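Local structure of uncharacterized protein (Burkholderia cenocepacia, 6ANS) at residues 45-53 and 63-71. The protein is of unknown function; it belongs to the DUF1214 family, binds a sodium ion in the crystal and is a two-chain assembly there. Sequence-based numbering, arbitrary orientation.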
ATOM      1  N   LYS A  45       3.668  17.681  -9.919  1.00 21.08           N
ATOM      2  CA  LYS A  45       4.166  17.892 -11.272  1.00 25.93           C
ATOM      3  C   LYS A  45       5.575  18.466 -11.249  1.00 23.36           C
ATOM      4  O   LYS A  45       6.469  17.962 -11.935  1.00 22.48           O
ATOM      5  CB  LYS A  45       3.210  18.810 -12.047  1.00 23.44           C
ATOM      6  CG  LYS A  45       3.633  19.120 -13.481  1.00 23.44           C
ATOM      7  CD  LYS A  45       2.420  19.630 -14.301  1.00 32.94           C
ATOM      8  CE  LYS A  45       1.881  20.956 -13.765  1.00 37.43           C
ATOM      9  NZ  LYS A  45       0.761  21.501 -14.588  1.00 31.48           N
ATOM     10  N   ARG A  46       5.793  19.508 -10.433  1.00 28.26           N
ATOM     11  CA  ARG A  46       7.091  20.164 -10.370  1.00 22.73           C
ATOM     12  C   ARG A  46       8.191  19.209  -9.911  1.00 25.13           C
ATOM     13  O   ARG A  46       9.360  19.388 -10.275  1.00 30.87           O
ATOM     14  CB  ARG A  46       7.003  21.369  -9.437  1.00 28.40           C
ATOM     15  CG  ARG A  46       8.164  22.320  -9.541  1.00 30.20           C
ATOM     16  CD  ARG A  46       7.952  23.563  -8.686  1.00 43.88           C
ATOM     17  NE  ARG A  46       7.973  23.250  -7.255  1.00 47.46           N
ATOM     18  CZ  ARG A  46       7.005  23.596  -6.410  1.00 46.64           C
ATOM     19  NH1 ARG A  46       5.961  24.291  -6.855  1.00 45.21           N
ATOM     20  NH2 ARG A  46       7.088  23.267  -5.126  1.00 32.76           N
ATOM     21  N   SER A  47       7.837  18.176  -9.145  1.00 24.67           N
ATOM     22  CA  SER A  47       8.809  17.161  -8.742  1.00 26.91           C
ATOM     23  C   SER A  47       9.456  16.462  -9.931  1.00 26.85           C
ATOM     24  O   SER A  47      10.557  15.927  -9.787  1.00 30.10           O
ATOM     25  CB  SER A  47       8.146  16.106  -7.870  1.00 26.87           C
ATOM     26  OG  SER A  47       7.761  16.646  -6.630  1.00 31.02           O
ATOM     27  N   GLY A  48       8.797  16.442 -11.094  1.00 27.35           N
ATOM     28  CA  GLY A  48       9.409  15.873 -12.289  1.00 28.31           C
ATOM     29  C   GLY A  48      10.740  16.504 -12.648  1.00 28.00           C
ATOM     30  O   GLY A  48      11.574  15.854 -13.286  1.00 30.37           O
ATOM     31  N   GLU A  49      10.968  17.754 -12.235  1.00 22.73           N
ATOM     32  CA  GLU A  49      12.248  18.406 -12.505  1.00 28.20           C
ATOM     33  C   GLU A  49      13.404  17.700 -11.809  1.00 27.75           C
ATOM     34  O   GLU A  49      14.542  17.757 -12.289  1.00 26.41           O
ATOM     35  CB  GLU A  49      12.189  19.873 -12.087  1.00 32.28           C
ATOM     36  CG  GLU A  49      11.127  20.669 -12.857  1.00 40.75           C
ATOM     37  CD  GLU A  49      10.843  22.045 -12.257  1.00 50.98           C
ATOM     38  OE1 GLU A  49      11.427  22.381 -11.205  1.00 55.85           O
ATOM     39  OE2 GLU A  49      10.022  22.790 -12.838  1.00 59.33           O
ATOM     40  N   GLN A  50      13.148  17.040 -10.675  1.00 26.07           N
ATOM     41  CA  GLN A  50      14.221  16.280 -10.035  1.00 28.54           C
ATOM     42  C   GLN A  50      14.675  15.097 -10.891  1.00 27.18           C
ATOM     43  O   GLN A  50      15.828  14.667 -10.790  1.00 36.48           O
ATOM     44  CB  GLN A  50      13.771  15.777  -8.663  1.00 28.12           C
ATOM     45  CG  GLN A  50      13.373  16.872  -7.712  1.00 22.43           C
ATOM     46  CD  GLN A  50      14.478  17.887  -7.526  1.00 23.30           C
ATOM     47  OE1 GLN A  50      15.654  17.545  -7.543  1.00 30.37           O
ATOM     48  NE2 GLN A  50      14.099  19.142  -7.342  1.00 25.05           N
ATOM     49  N   ILE A  51      13.792  14.565 -11.735  1.00 25.47           N
ATOM     50  CA  ILE A  51      14.157  13.465 -12.623  1.00 28.12           C
ATOM     51  C   ILE A  51      14.905  13.999 -13.834  1.00 32.62           C
ATOM     52  O   ILE A  51      15.837  13.366 -14.339  1.00 30.73           O
ATOM     53  CB  ILE A  51      12.887  12.701 -13.035  1.00 26.98           C
ATOM     54  CG1 ILE A  51      12.097  12.317 -11.789  1.00 22.10           C
ATOM     55  CG2 ILE A  51      13.221  11.464 -13.884  1.00 23.88           C
ATOM     56  CD1 ILE A  51      12.932  11.597 -10.752  1.00 21.07           C
ATOM     57  N   LEU A  52      14.513  15.184 -14.301  1.00 26.69           N
ATOM     58  CA  LEU A  52      15.061  15.789 -15.505  1.00 29.00           C
ATOM     59  C   LEU A  52      16.359  16.550 -15.264  1.00 28.07           C
ATOM     60  O   LEU A  52      16.987  16.965 -16.243  1.00 30.82           O
ATOM     61  CB  LEU A  52      14.020  16.717 -16.127  1.00 26.34           C
ATOM     62  CG  LEU A  52      12.730  15.984 -16.526  1.00 29.93           C
ATOM     63  CD1 LEU A  52      11.652  16.972 -16.972  1.00 34.70           C
ATOM     64  CD2 LEU A  52      13.025  14.975 -17.637  1.00 24.25           C
ATOM     65  N   ARG A  53      16.756  16.741 -14.003  1.00 29.38           N
ATOM     66  CA  ARG A  53      18.028  17.370 -13.641  1.00 35.13           C
ATOM     67  C   ARG A  53      19.155  16.953 -14.571  1.00 34.93           C
ATOM     68  O   ARG A  53      19.340  15.766 -14.856  1.00 32.99           O
ATOM     69  CB  ARG A  53      18.425  17.004 -12.212  1.00 35.61           C
ATOM     70  CG  ARG A  53      17.608  17.621 -11.130  1.00 44.93           C
ATOM     71  CD  ARG A  53      17.872  16.913  -9.793  1.00 37.66           C
ATOM     72  NE  ARG A  53      19.243  17.087  -9.301  1.00 28.33           N
ATOM     73  CZ  ARG A  53      19.555  17.144  -8.007  1.00 32.54           C
ATOM     74  NH1 ARG A  53      18.595  17.069  -7.105  1.00 30.56           N
ATOM     75  NH2 ARG A  53      20.817  17.281  -7.607  1.00 30.17           N
ATOM     76  N   ARG A  63      15.711   7.129 -16.592  1.00 25.41           N
ATOM     77  CA  ARG A  63      14.703   8.171 -16.728  1.00 24.41           C
ATOM     78  C   ARG A  63      13.314   7.595 -16.470  1.00 28.86           C
ATOM     79  O   ARG A  63      12.547   8.131 -15.666  1.00 27.24           O
ATOM     80  CB  ARG A  63      14.828   8.799 -18.124  1.00 24.41           C
ATOM     81  CG  ARG A  63      13.790   9.829 -18.546  1.00 38.94           C
ATOM     82  CD  ARG A  63      13.823  11.152 -17.780  1.00 41.76           C
ATOM     83  NE  ARG A  63      15.114  11.843 -17.743  1.00 34.85           N
ATOM     84  CZ  ARG A  63      15.535  12.736 -18.638  1.00 36.65           C
ATOM     85  NH1 ARG A  63      14.793  13.043 -19.692  1.00 36.38           N
ATOM     86  NH2 ARG A  63      16.716  13.320 -18.485  1.00 35.36           N
ATOM     87  N   ALA A  64      12.991   6.468 -17.104  1.00 30.65           N
ATOM     88  CA  ALA A  64      11.689   5.853 -16.863  1.00 26.90           C
ATOM     89  C   ALA A  64      11.520   5.476 -15.396  1.00 28.95           C
ATOM     90  O   ALA A  64      10.504   5.803 -14.773  1.00 24.39           O
ATOM     91  CB  ALA A  64      11.514   4.624 -17.754  1.00 30.21           C
ATOM     92  N   GLU A  65      12.532   4.835 -14.808  1.00 27.62           N
ATOM     93  CA  GLU A  65      12.428   4.457 -13.403  1.00 27.49           C
ATOM     94  C   GLU A  65      12.263   5.668 -12.506  1.00 29.57           C
ATOM     95  O   GLU A  65      11.574   5.587 -11.484  1.00 28.17           O
ATOM     96  CB  GLU A  65      13.647   3.634 -12.980  1.00 21.94           C
ATOM     97  CG  GLU A  65      13.588   2.235 -13.524  1.00 22.63           C
ATOM     98  CD  GLU A  65      14.664   1.326 -12.987  1.00 34.60           C
ATOM     99  OE1 GLU A  65      15.654   1.831 -12.431  1.00 39.27           O
ATOM    100  OE2 GLU A  65      14.523   0.093 -13.139  1.00 38.61           O
ATOM    101  N   GLY A  66      12.853   6.805 -12.885  1.00 26.78           N
ATOM    102  CA  GLY A  66      12.721   7.997 -12.067  1.00 23.48           C
ATOM    103  C   GLY A  66      11.288   8.468 -11.920  1.00 27.37           C
ATOM    104  O   GLY A  66      10.861   8.849 -10.829  1.00 21.95           O
ATOM    105  N   PHE A  67      10.521   8.459 -13.016  1.00 22.64           N
ATOM    106  CA  PHE A  67       9.128   8.873 -12.894  1.00 23.70           C
ATOM    107  C   PHE A  67       8.293   7.834 -12.148  1.00 20.27           C
ATOM    108  O   PHE A  67       7.341   8.195 -11.444  1.00 25.36           O
ATOM    109  CB  PHE A  67       8.548   9.188 -14.276  1.00 20.77           C
ATOM    110  CG  PHE A  67       9.123  10.440 -14.893  1.00 25.16           C
ATOM    111  CD1 PHE A  67       8.868  11.689 -14.336  1.00 25.52           C
ATOM    112  CD2 PHE A  67       9.940  10.364 -16.009  1.00 22.77           C
ATOM    113  CE1 PHE A  67       9.414  12.853 -14.895  1.00 23.89           C
ATOM    114  CE2 PHE A  67      10.490  11.513 -16.571  1.00 23.31           C
ATOM    115  CZ  PHE A  67      10.222  12.762 -16.021  1.00 26.09           C
ATOM    116  N   ARG A  68       8.595   6.545 -12.298  1.00 20.82           N
ATOM    117  CA  ARG A  68       7.915   5.575 -11.446  1.00 23.62           C
ATOM    118  C   ARG A  68       8.253   5.823  -9.986  1.00 22.40           C
ATOM    119  O   ARG A  68       7.381   5.756  -9.108  1.00 19.19           O
ATOM    120  CB  ARG A  68       8.286   4.151 -11.819  1.00 21.02           C
ATOM    121  CG  ARG A  68       7.588   3.103 -10.882  1.00 20.47           C
ATOM    122  CD  ARG A  68       7.916   1.689 -11.292  1.00 22.65           C
ATOM    123  NE  ARG A  68       9.339   1.432 -11.139  1.00 28.79           N
ATOM    124  CZ  ARG A  68       9.930   0.278 -11.429  1.00 29.48           C
ATOM    125  NH1 ARG A  68       9.224  -0.746 -11.895  1.00 29.39           N
ATOM    126  NH2 ARG A  68      11.232   0.145 -11.238  1.00 31.92           N
ATOM    127  N   TYR A  69       9.520   6.133  -9.725  1.00 19.45           N
ATOM    128  CA  TYR A  69       9.978   6.471  -8.384  1.00 24.69           C
ATOM    129  C   TYR A  69       9.140   7.585  -7.772  1.00 26.18           C
ATOM    130  O   TYR A  69       8.710   7.483  -6.620  1.00 25.01           O
ATOM    131  CB  TYR A  69      11.453   6.850  -8.478  1.00 21.91           C
ATOM    132  CG  TYR A  69      12.101   7.529  -7.304  1.00 22.52           C
ATOM    133  CD1 TYR A  69      12.236   6.881  -6.055  1.00 25.01           C
ATOM    134  CD2 TYR A  69      12.689   8.773  -7.471  1.00 25.48           C
ATOM    135  CE1 TYR A  69      12.905   7.501  -4.992  1.00 19.53           C
ATOM    136  CE2 TYR A  69      13.371   9.408  -6.424  1.00 25.37           C
ATOM    137  CZ  TYR A  69      13.475   8.780  -5.198  1.00 19.88           C
ATOM    138  OH  TYR A  69      14.149   9.441  -4.198  1.00 26.33           O
ATOM    139  N   LEU A  70       8.864   8.645  -8.546  1.00 24.97           N
ATOM    140  CA  LEU A  70       8.031   9.731  -8.035  1.00 19.00           C
ATOM    141  C   LEU A  70       6.655   9.223  -7.628  1.00 20.35           C
ATOM    142  O   LEU A  70       6.153   9.561  -6.548  1.00 21.72           O
ATOM    143  CB  LEU A  70       7.893  10.864  -9.067  1.00 24.22           C
ATOM    144  CG  LEU A  70       9.098  11.715  -9.460  1.00 24.05           C
ATOM    145  CD1 LEU A  70       8.648  12.945 -10.242  1.00 23.22           C
ATOM    146  CD2 LEU A  70       9.910  12.131  -8.230  1.00 24.21           C
ATOM    147  N   SER A  71       6.028   8.392  -8.474  1.00 18.66           N
ATOM    148  CA  SER A  71       4.735   7.841  -8.089  1.00 18.44           C
ATOM    149  C   SER A  71       4.852   6.984  -6.824  1.00 25.37           C
ATOM    150  O   SER A  71       3.915   6.932  -6.019  1.00 26.43           O
ATOM    151  CB  SER A  71       4.133   7.038  -9.245  1.00 18.63           C
ATOM    152  OG  SER A  71       4.678   5.728  -9.350  1.00 22.55           O
TER
HETATM  153  O   HOH W   1      16.805  10.921 -15.595  1.00 26.87           O
HETATM  154  O   HOH W   2      18.436  13.774 -16.572  1.00 43.98           O
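Ile51 meets Phe67 as a methyl group laid on an aromatic face: Ile51 CG2 stands 3.9 Å from the centroid of the Phe67 ring and 13° off the normal, the geometry of a CH-pi contact. The branches of Ile51 divide the work. Its chi1 of -52° sets CG1 beside the backbone N and CG2 anti to it, which carries CG2 over the ring, while Ile51 CG1 lies 3.8 Å from Leu70 CD1 as these two side chains run past each other in opposite directions. Ile51 CD1 reaches the backbone of Gly66, 3.4 Å from Gly66 O; Gly66, with no side chain, lets the helices come within 5.7 Å between Ile51 CA and Gly66 CA. Ile51 is thus a knob in the hole formed by Arg63, Gly66, Phe67 and Leu70. Leu52 crosses both Phe67 and Arg63 at about a right angle: Leu52 CD2 touches the phenyl edge near CZ and lies over one guanidinium face, 3.3 Å from Arg63 NH1. The bends at chi2 and chi3 of Arg63 curl the guanidinium back to this methyl. Two waters lie in the guanidinium plane; one accepts from Arg63 NE and lies 2.9 Å from Ile51 O, bridging the two, the other joins Arg63 NH2 to Arg53 O. Arg63 NH1 is hydrogen-bonded to Leu32 O of the second subunit, whose Trp37 also meets the Phe67 ring. The axes of helix 48-52 and helix 63-71 approach to 9.4 Å at 156°, which identifies a nearly antiparallel helical hairpin, with Ile51 as a single knob in a hole of long helix 60-83 beside the dimer interface.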